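PDB 6GRH: microcin B17-processing protein McbD from Escherichia coli str. K-12 substr. MG1655, which is the YcaO-family component of the microcin B17 processing machinery, needed to turn the inactive McbA precursor into active peptide, probably as its ATP-dependent cyclodehydratase. Local coordinates for residues E[141-146]-E[362-367]; E[189-194]-E[204-209]; E[237-242]-E[267-272]. The protein carries 1 engineered substitution. All blocks are in the same frame, centred on the assembly; numbering follows the deposited sequence. Where two conformers were deposited one is given.

Contact 1 (E[141-146]-E[362-367]); sequences KFYPDR and FFLHMN
Tyr143 and Asp145 meet Leu364 and His365 in a buried contact between two loops: one links strands 121-125 and 151-154, the other follows strand 350-358. With CG anti to the backbone N (chi1 -169°), Tyr143 carries its hydroxyl to both Leu364 and His365; Tyr143 OH sits 3.5 Å from Leu364 CB and 3.4 Å from His365 CD2, meeting the imidazole at its edge. Leu364 crosses the phenol at a slant, its CD1 3.9 Å from Tyr143 CE1. The two aromatic rings stay oblique, their centroids 5.8 Å apart. Asp145 approaches His365 differently, over a face: its CB makes an off-centre CH-pi contact, 4.3 Å from the ring centroid, and its backbone O lies 3.2 Å from His365 CD2. His365 brings its ring here with CG between the backbone N and the carbonyl carbon (chi1 61°), and the ring is fixed at both nitrogens. His365 ND1 accepts the Asn367 N-H in the ring plane at 3.2 Å, and NE2 is hydrogen-bonded to the carbonyl O of Ala371. The carboxylate of Asp145 takes the backbone N of the same Ala371 through OD2. Phe92 and Ile95 of helix 82-95 pack on Tyr143. The pattern is consistent with an imidazole protonated on NE2 while ND1 accepts; carboxylate and imidazole both bond to the Ala371 backbone, their charged atoms not in contact.

Contact 2 (E[189-194]-E[204-209]); sequences SEIVTG and ALRSEG
The loop that leads from strand 182-187 into helix 196-208 is tied back to that same helix by Arg206, near the helix C-terminal end, through hydrogen bonds to the carbonyls of Ser189 and Ile191. Two guanidinium nitrogens grip one oxygen side-on: Arg206 NE donates to Ser189 O at 2.7 Å, with a fairly straight N-H...O angle of 150°, and Arg206 NH2 donates to the same Ser189 O at 2.9 Å. That oxygen lies close to the guanidinium plane. NH2 is shared, because Arg206 NH2 also bonds to Ile191 O at 2.7 Å, this time with the acceptor tilted 16° from the plane. Glu190, whose carbonyl takes no such bond, passes over a face of the group, its CA 3.7 Å from Arg206 CZ. An extended chain from CG to NE spans the gap between helix and loop, whose nearest CA atoms, of Glu190 and Arg206, are 8.4 Å apart. Three bonds to two carbonyls fix the rotation of the guanidinium in this conformer; a second was also modelled, so the grip may not be constant. Loop and helix are both covered by apolar neighbours: Ile191 rests on Leu255 of helix 251-275 and on Ile213 of strand 210-215, while Leu205, next to Arg206, packs on Ile211 of that strand and on Leu262 of helix 251-275.

Contact 3 (E[237-242]-E[267-272]); sequences SRIKYS and ICLHNF
Leu269 and His270, consecutive residues of helix 251-275, receive Ile239 and Arg238 from the turn that leads into strand 241-248. Leu269 comes first. Its CG, anti to the backbone N (chi1 -176°), is directed at the incoming isoleucine, and Leu269 CG lies 3.7 Å from Ile239 CD1; the same methyl also lies near Leu269 CB and CD2. Leu269 also packs on Met291 of helix 285-292. Ile239 CD1 then settles against the helix backbone, 3.5 Å from His270 N, while Ile239 CG1 is 4.0 Å from His270 CB and lies at the edge of the imidazole. The His270 ring has polar partners at both nitrogens. His270 ND1 is hydrogen-bonded to a water at 2.9 Å, and that water accepts the N-H of Ile239, its oxygen 3.0 Å from Ile239 N, so one solvent molecule joins the ring to the backbone of the turn. Arg238 passes the ring at a slant, its chain bent at chi2 (90°), with Arg238 CD 3.7 Å from His270 CE1; the guanidinium and imidazole planes are almost perpendicular, at 87°. Both side chains go on to a neighbouring McbC chain, His270 NE2 being hydrogen-bonded to its Glu5 and Arg238 NH1 to the carbonyl O of its Ser2. The arrangement is that of an alpha/beta layer in which a helix folds back beside the start of the strand preceding it, here with its polar edge built into a subunit interface.

From the N terminus, the chain first enters contact 1 at 141-146, but that loop is closed only at 362-367, after more than two hundred residues that include both other contacts. Within this span contact 2 opens after strand 182-187 and closes on helix 196-208; contact 3 then opens ahead of strand 241-248 and closes on helix 251-275. These two follow in series and do not cross. They touch where Glu208 OE2 and Ser237 OG are 2.6 Å apart, a probable hydrogen bond between the end of helix 196-208 and the loop leading into strand 241-248. Contact 1, its centre 36 Å from that of contact 2, joins loops on the opposite side of the chain's centre.

Contact 1 (E[141-146]-E[362-367])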
loop_
_atom_site.group_PDB
_atom_site.type_symbol
_atom_site.label_atom_id
_atom_site.label_comp_id
_atom_site.label_asym_id
_atom_site.label_seq_id
_atom_site.Cartn_x
_atom_site.Cartn_y
_atom_site.Cartn_z
ATOM N N LYS E 141 33.579 -49.426 -13.293
ATOM C CA LYS E 141 34.860 -49.962 -13.736
ATOM C C LYS E 141 35.039 -49.808 -15.262
ATOM O O LYS E 141 36.161 -49.629 -15.732
ATOM C CB LYS E 141 35.075 -51.425 -13.255
ATOM C CG LYS E 141 34.027 -52.445 -13.724
ATOM C CD LYS E 141 34.260 -53.853 -13.165
ATOM N N PHE E 142 33.930 -49.848 -16.010
ATOM C CA PHE E 142 33.943 -49.704 -17.470
ATOM C C PHE E 142 34.020 -48.256 -17.941
ATOM O O PHE E 142 34.424 -47.996 -19.066
ATOM C CB PHE E 142 32.688 -50.362 -18.080
ATOM C CG PHE E 142 32.642 -51.853 -17.891
ATOM C CD1 PHE E 142 33.251 -52.701 -18.811
ATOM C CD2 PHE E 142 32.005 -52.411 -16.793
ATOM C CE1 PHE E 142 33.233 -54.086 -18.628
ATOM C CE2 PHE E 142 31.984 -53.795 -16.603
ATOM C CZ PHE E 142 32.597 -54.630 -17.516
ATOM N N TYR E 143 33.601 -47.325 -17.090
ATOM C CA TYR E 143 33.386 -45.934 -17.494
ATOM C C TYR E 143 33.402 -45.062 -16.243
ATOM O O TYR E 143 32.344 -44.655 -15.759
ATOM C CB TYR E 143 32.066 -45.806 -18.266
ATOM C CG TYR E 143 31.877 -44.470 -18.941
ATOM C CD1 TYR E 143 32.471 -44.192 -20.159
ATOM C CD2 TYR E 143 31.104 -43.471 -18.352
ATOM C CE1 TYR E 143 32.298 -42.954 -20.783
ATOM C CE2 TYR E 143 30.938 -42.238 -18.958
ATOM C CZ TYR E 143 31.521 -41.980 -20.175
ATOM O OH TYR E 143 31.338 -40.747 -20.737
ATOM N N PRO E 144 34.606 -44.798 -15.702
ATOM C CA PRO E 144 34.692 -44.141 -14.394
ATOM C C PRO E 144 34.522 -42.631 -14.430
ATOM O O PRO E 144 34.131 -42.061 -13.408
ATOM C CB PRO E 144 36.103 -44.512 -13.900
ATOM C CG PRO E 144 36.896 -44.735 -15.144
ATOM C CD PRO E 144 35.927 -45.282 -16.163
ATOM N N ASP E 145 34.819 -42.004 -15.568
ATOM C CA ASP E 145 34.734 -40.549 -15.730
ATOM C C ASP E 145 33.488 -40.139 -16.525
ATOM O O ASP E 145 33.338 -40.506 -17.682
ATOM C CB ASP E 145 36.007 -40.016 -16.400
ATOM C CG ASP E 145 37.263 -40.326 -15.593
ATOM O OD1 ASP E 145 37.288 -40.058 -14.382
ATOM O OD2 ASP E 145 38.230 -40.877 -16.141
ATOM N N ARG E 146 32.588 -39.401 -15.872
ATOM C CA ARG E 146 31.323 -38.934 -16.437
ATOM C C ARG E 146 31.256 -37.404 -16.389
ATOM O O ARG E 146 31.884 -36.769 -15.540
ATOM C CB ARG E 146 30.151 -39.423 -15.574
ATOM C CG ARG E 146 29.739 -40.887 -15.661
ATOM C CD ARG E 146 30.600 -41.867 -14.903
ATOM N NE ARG E 146 31.133 -41.361 -13.644
ATOM C CZ ARG E 146 30.480 -41.274 -12.484
ATOM N NH1 ARG E 146 29.199 -41.638 -12.366
ATOM N NH2 ARG E 146 31.126 -40.791 -11.421
ATOM N N PHE E 362 32.233 -40.324 -31.226
ATOM C CA PHE E 362 32.787 -39.027 -30.904
ATOM C C PHE E 362 33.323 -39.146 -29.473
ATOM O O PHE E 362 33.216 -40.223 -28.846
ATOM C CB PHE E 362 31.681 -37.963 -30.966
ATOM C CG PHE E 362 31.191 -37.633 -32.364
ATOM C CD1 PHE E 362 30.311 -38.476 -33.030
ATOM C CD2 PHE E 362 31.564 -36.454 -32.984
ATOM C CE1 PHE E 362 29.845 -38.171 -34.297
ATOM C CE2 PHE E 362 31.103 -36.143 -34.265
ATOM C CZ PHE E 362 30.233 -36.998 -34.914
ATOM N N PHE E 363 33.886 -38.067 -28.941
ATOM C CA PHE E 363 34.278 -38.072 -27.522
ATOM C C PHE E 363 33.070 -38.273 -26.596
ATOM O O PHE E 363 32.066 -37.589 -26.725
ATOM C CB PHE E 363 35.046 -36.813 -27.162
ATOM C CG PHE E 363 36.364 -36.721 -27.857
ATOM C CD1 PHE E 363 37.454 -37.450 -27.385
ATOM C CD2 PHE E 363 36.513 -35.945 -28.991
ATOM C CE1 PHE E 363 38.668 -37.382 -28.019
ATOM C CE2 PHE E 363 37.726 -35.861 -29.627
ATOM C CZ PHE E 363 38.810 -36.587 -29.160
ATOM N N LEU E 364 33.161 -39.250 -25.694
ATOM C CA LEU E 364 32.058 -39.521 -24.749
ATOM C C LEU E 364 31.983 -38.496 -23.620
ATOM O O LEU E 364 30.928 -38.312 -23.024
ATOM C CB LEU E 364 32.147 -40.954 -24.185
ATOM C CG LEU E 364 31.600 -42.031 -25.128
ATOM C CD1 LEU E 364 31.929 -43.420 -24.623
ATOM C CD2 LEU E 364 30.102 -41.915 -25.341
ATOM N N HIS E 365 33.092 -37.850 -23.316
ATOM C CA HIS E 365 33.111 -36.780 -22.336
ATOM C C HIS E 365 34.311 -35.880 -22.629
ATOM O O HIS E 365 35.059 -36.166 -23.553
ATOM C CB HIS E 365 33.162 -37.376 -20.922
ATOM C CG HIS E 365 34.370 -38.213 -20.661
ATOM N ND1 HIS E 365 35.614 -37.669 -20.437
ATOM C CD2 HIS E 365 34.514 -39.552 -20.533
ATOM C CE1 HIS E 365 36.481 -38.639 -20.213
ATOM N NE2 HIS E 365 35.835 -39.792 -20.251
ATOM N N MET E 366 34.517 -34.824 -21.853
ATOM C CA MET E 366 35.509 -33.803 -22.216
ATOM C C MET E 366 36.797 -33.778 -21.396
ATOM O O MET E 366 37.604 -32.849 -21.543
ATOM C CB MET E 366 34.852 -32.411 -22.228
ATOM C CG MET E 366 34.623 -31.757 -20.882
ATOM S SD MET E 366 33.995 -30.075 -21.092
ATOM C CE MET E 366 35.444 -29.185 -21.636
ATOM N N ASN E 367 36.998 -34.778 -20.545
ATOM C CA ASN E 367 38.209 -34.870 -19.734
ATOM C C ASN E 367 39.243 -35.826 -20.353
ATOM O O ASN E 367 39.245 -37.015 -20.057
ATOM C CB ASN E 367 37.838 -35.328 -18.322
ATOM C CG ASN E 367 39.031 -35.400 -17.395
ATOM O OD1 ASN E 367 40.123 -34.934 -17.725
ATOM N ND2 ASN E 367 38.823 -35.982 -16.215
#

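Contact 2 (E[189-194]-E[204-209])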
loop_
_atom_site.group_PDB
_atom_site.type_symbol
_atom_site.label_atom_id
_atom_site.label_comp_id
_atom_site.label_asym_id
_atom_site.label_seq_id
_atom_site.Cartn_x
_atom_site.Cartn_y
_atom_site.Cartn_z
ATOM N N SER E 189 39.126 -8.767 -32.666
ATOM C CA SER E 189 39.007 -8.537 -31.240
ATOM C C SER E 189 38.377 -7.161 -30.977
ATOM O O SER E 189 37.809 -6.968 -29.918
ATOM C CB SER E 189 40.358 -8.680 -30.555
ATOM O OG SER E 189 41.292 -7.822 -31.154
ATOM N N GLU E 190 38.413 -6.249 -31.959
ATOM C CA GLU E 190 37.708 -4.962 -31.848
ATOM C C GLU E 190 36.275 -4.972 -32.394
ATOM O O GLU E 190 35.663 -3.919 -32.497
ATOM C CB GLU E 190 38.512 -3.854 -32.528
ATOM C CG GLU E 190 39.835 -3.549 -31.846
ATOM C CD GLU E 190 40.755 -2.682 -32.689
ATOM O OE1 GLU E 190 40.298 -1.990 -33.637
ATOM O OE2 GLU E 190 41.967 -2.689 -32.410
ATOM N N ILE E 191 35.726 -6.156 -32.690
ATOM C CA ILE E 191 34.390 -6.300 -33.280
ATOM C C ILE E 191 33.351 -5.519 -32.494
ATOM O O ILE E 191 33.382 -5.527 -31.265
ATOM C CB ILE E 191 33.959 -7.796 -33.356
ATOM C CG1 ILE E 191 32.711 -7.988 -34.223
ATOM C CG2 ILE E 191 33.716 -8.419 -31.969
ATOM C CD1 ILE E 191 32.968 -7.812 -35.707
ATOM N N VAL E 192 32.449 -4.840 -33.209
ATOM C CA VAL E 192 31.285 -4.172 -32.598
ATOM C C VAL E 192 30.034 -4.922 -33.055
ATOM O O VAL E 192 29.839 -5.097 -34.263
ATOM C CB VAL E 192 31.199 -2.676 -32.997
ATOM C CG1 VAL E 192 29.891 -2.051 -32.503
ATOM C CG2 VAL E 192 32.395 -1.916 -32.442
ATOM N N THR E 193 29.206 -5.369 -32.096
ATOM C CA THR E 193 28.000 -6.142 -32.410
ATOM C C THR E 193 26.719 -5.312 -32.554
ATOM O O THR E 193 25.749 -5.804 -33.118
ATOM C CB THR E 193 27.734 -7.260 -31.375
ATOM O OG1 THR E 193 27.261 -6.705 -30.128
ATOM C CG2 THR E 193 28.990 -8.129 -31.154
ATOM N N GLY E 194 26.681 -4.092 -32.010
ATOM C CA GLY E 194 25.425 -3.336 -31.911
ATOM C C GLY E 194 24.501 -3.742 -30.771
ATOM O O GLY E 194 23.533 -3.045 -30.487
ATOM N N ALA E 204 34.708 -3.643 -21.566
ATOM C CA ALA E 204 35.257 -3.853 -20.229
ATOM C C ALA E 204 36.435 -4.837 -20.260
ATOM O O ALA E 204 37.474 -4.569 -19.651
ATOM C CB ALA E 204 34.175 -4.337 -19.284
ATOM N N LEU E 205 36.284 -5.941 -21.002
ATOM C CA LEU E 205 37.361 -6.942 -21.134
ATOM C C LEU E 205 38.592 -6.363 -21.817
ATOM O O LEU E 205 39.714 -6.594 -21.364
ATOM C CB LEU E 205 36.888 -8.193 -21.879
ATOM C CG LEU E 205 35.783 -9.022 -21.211
ATOM C CD1 LEU E 205 35.348 -10.149 -22.141
ATOM C CD2 LEU E 205 36.246 -9.581 -19.876
ATOM N N ARG E 206 38.370 -5.623 -22.908
ATOM C CA ARG E 206 39.436 -4.903 -23.631
ATOM C C ARG E 206 40.166 -3.885 -22.756
ATOM O O ARG E 206 41.364 -3.689 -22.916
ATOM C CB ARG E 206 38.869 -4.167 -24.851
ATOM C CG ARG E 206 38.505 -5.048 -26.039
ATOM C CD ARG E 206 38.059 -4.207 -27.240
ATOM N NE ARG E 206 37.263 -4.991 -28.181
ATOM C CZ ARG E 206 36.005 -4.726 -28.523
ATOM N NH1 ARG E 206 35.378 -3.669 -28.021
ATOM N NH2 ARG E 206 35.379 -5.524 -29.385
ATOM N N SER E 207 39.444 -3.246 -21.835
ATOM C CA SER E 207 40.051 -2.283 -20.891
ATOM C C SER E 207 40.833 -2.974 -19.754
ATOM O O SER E 207 41.838 -2.454 -19.295
ATOM C CB SER E 207 39.017 -1.275 -20.356
ATOM O OG SER E 207 38.129 -1.844 -19.411
ATOM N N GLU E 208 40.385 -4.150 -19.329
ATOM C CA GLU E 208 41.023 -4.892 -18.235
ATOM C C GLU E 208 42.221 -5.725 -18.726
ATOM O O GLU E 208 43.172 -5.933 -17.978
ATOM C CB GLU E 208 39.998 -5.796 -17.560
ATOM C CG GLU E 208 40.420 -6.356 -16.195
ATOM C CD GLU E 208 40.145 -5.435 -15.002
ATOM O OE1 GLU E 208 39.582 -4.313 -15.163
ATOM O OE2 GLU E 208 40.471 -5.874 -13.861
ATOM N N GLY E 209 42.163 -6.211 -19.964
ATOM C CA GLY E 209 43.170 -7.136 -20.492
ATOM C C GLY E 209 43.073 -7.232 -22.002
ATOM O O GLY E 209 42.954 -6.208 -22.666
#

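Contact 3 (E[237-242]-E[267-272])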
loop_
_atom_site.group_PDB
_atom_site.type_symbol
_atom_site.label_atom_id
_atom_site.label_comp_id
_atom_site.label_asym_id
_atom_site.label_seq_id
_atom_site.Cartn_x
_atom_site.Cartn_y
_atom_site.Cartn_z
ATOM N N SER E 237 43.840 -7.499 -10.904
ATOM C CA SER E 237 42.749 -8.349 -11.402
ATOM C C SER E 237 42.807 -9.741 -10.766
ATOM O O SER E 237 43.861 -10.369 -10.760
ATOM C CB SER E 237 42.823 -8.500 -12.922
ATOM O OG SER E 237 42.668 -7.249 -13.565
ATOM N N ARG E 238 41.673 -10.220 -10.251
ATOM C CA ARG E 238 41.567 -11.570 -9.717
ATOM C C ARG E 238 41.437 -12.608 -10.823
ATOM O O ARG E 238 41.928 -13.724 -10.680
ATOM C CB ARG E 238 40.374 -11.687 -8.769
ATOM C CG ARG E 238 40.587 -11.042 -7.403
ATOM C CD ARG E 238 40.157 -9.583 -7.360
ATOM N NE ARG E 238 40.011 -9.104 -5.971
ATOM C CZ ARG E 238 39.449 -7.952 -5.598
ATOM N NH1 ARG E 238 38.933 -7.101 -6.493
ATOM N NH2 ARG E 238 39.395 -7.646 -4.303
ATOM N N ILE E 239 40.760 -12.261 -11.912
ATOM C CA ILE E 239 40.632 -13.163 -13.044
ATOM C C ILE E 239 41.737 -12.874 -14.052
ATOM O O ILE E 239 41.745 -11.821 -14.688
ATOM C CB ILE E 239 39.251 -13.057 -13.724
ATOM C CG1 ILE E 239 38.120 -13.258 -12.705
ATOM C CG2 ILE E 239 39.145 -14.041 -14.879
ATOM C CD1 ILE E 239 38.132 -14.571 -11.938
ATOM N N LYS E 240 42.659 -13.823 -14.190
ATOM C CA LYS E 240 43.757 -13.715 -15.125
ATOM C C LYS E 240 43.399 -14.323 -16.482
ATOM O O LYS E 240 44.052 -14.018 -17.486
ATOM C CB LYS E 240 44.985 -14.444 -14.574
ATOM C CG LYS E 240 45.358 -14.107 -13.129
ATOM C CD LYS E 240 45.610 -12.624 -12.926
ATOM C CE LYS E 240 46.157 -12.364 -11.531
ATOM N NZ LYS E 240 46.395 -10.923 -11.296
ATOM N N TYR E 241 42.393 -15.198 -16.491
ATOM C CA TYR E 241 42.004 -15.967 -17.663
ATOM C C TYR E 241 40.532 -16.319 -17.570
ATOM O O TYR E 241 40.046 -16.666 -16.493
ATOM C CB TYR E 241 42.846 -17.259 -17.781
ATOM C CG TYR E 241 42.295 -18.319 -18.723
ATOM C CD1 TYR E 241 42.415 -18.183 -20.101
ATOM C CD2 TYR E 241 41.657 -19.452 -18.235
ATOM C CE1 TYR E 241 41.912 -19.141 -20.972
ATOM C CE2 TYR E 241 41.142 -20.415 -19.089
ATOM C CZ TYR E 241 41.266 -20.256 -20.469
ATOM O OH TYR E 241 40.749 -21.222 -21.341
ATOM N N SER E 242 39.827 -16.253 -18.699
ATOM C CA SER E 242 38.480 -16.816 -18.766
ATOM C C SER E 242 38.140 -17.181 -20.192
ATOM O O SER E 242 38.870 -16.840 -21.126
ATOM C CB SER E 242 37.448 -15.839 -18.182
ATOM O OG SER E 242 36.228 -16.510 -17.967
ATOM N N ILE E 267 32.584 -13.699 -13.798
ATOM C CA ILE E 267 32.006 -13.102 -12.606
ATOM C C ILE E 267 31.759 -14.113 -11.473
ATOM O O ILE E 267 31.956 -13.764 -10.305
ATOM C CB ILE E 267 30.750 -12.247 -12.929
ATOM C CG1 ILE E 267 30.545 -11.202 -11.840
ATOM C CG2 ILE E 267 29.512 -13.103 -13.121
ATOM C CD1 ILE E 267 31.646 -10.172 -11.785
ATOM N N CYS E 268 31.371 -15.351 -11.802
ATOM C CA CYS E 268 31.199 -16.385 -10.761
ATOM C C CYS E 268 32.500 -16.669 -10.037
ATOM O O CYS E 268 32.543 -16.671 -8.809
ATOM C CB CYS E 268 30.613 -17.675 -11.325
ATOM S SG CYS E 268 28.868 -17.440 -11.787
ATOM N N LEU E 269 33.577 -16.875 -10.794
ATOM C CA LEU E 269 34.876 -17.073 -10.163
ATOM C C LEU E 269 35.360 -15.814 -9.438
ATOM O O LEU E 269 35.870 -15.912 -8.331
ATOM C CB LEU E 269 35.917 -17.562 -11.162
ATOM C CG LEU E 269 37.300 -17.888 -10.601
ATOM C CD1 LEU E 269 37.264 -18.747 -9.342
ATOM C CD2 LEU E 269 38.078 -18.591 -11.701
ATOM N N HIS E 270 35.154 -14.638 -10.024
ATOM C CA HIS E 270 35.526 -13.372 -9.352
ATOM C C HIS E 270 34.840 -13.249 -7.981
ATOM O O HIS E 270 35.493 -12.895 -7.006
ATOM C CB HIS E 270 35.172 -12.149 -10.217
ATOM C CG HIS E 270 35.524 -10.845 -9.584
ATOM N ND1 HIS E 270 36.788 -10.304 -9.649
ATOM C CD2 HIS E 270 34.782 -9.987 -8.843
ATOM C CE1 HIS E 270 36.807 -9.161 -8.988
ATOM N NE2 HIS E 270 35.603 -8.950 -8.482
ATOM N N ASN E 271 33.553 -13.583 -7.929
ATOM C CA ASN E 271 32.768 -13.460 -6.710
ATOM C C ASN E 271 33.114 -14.509 -5.658
ATOM O O ASN E 271 33.075 -14.218 -4.451
ATOM C CB ASN E 271 31.276 -13.524 -7.018
ATOM C CG ASN E 271 30.751 -12.226 -7.607
ATOM O OD1 ASN E 271 31.371 -11.167 -7.474
ATOM N ND2 ASN E 271 29.605 -12.302 -8.240
ATOM N N PHE E 272 33.439 -15.710 -6.135
ATOM C CA PHE E 272 34.037 -16.754 -5.300
ATOM C C PHE E 272 35.331 -16.220 -4.641
ATOM O O PHE E 272 35.494 -16.297 -3.403
ATOM C CB PHE E 272 34.296 -18.016 -6.143
ATOM C CG PHE E 272 34.802 -19.177 -5.345
ATOM C CD1 PHE E 272 36.153 -19.296 -5.055
ATOM C CD2 PHE E 272 33.912 -20.116 -4.828
ATOM C CE1 PHE E 272 36.622 -20.357 -4.279
ATOM C CE2 PHE E 272 34.378 -21.178 -4.058
ATOM C CZ PHE E 272 35.727 -21.293 -3.779
HETATM O O HOH W 1 38.883 -9.990 -11.585
#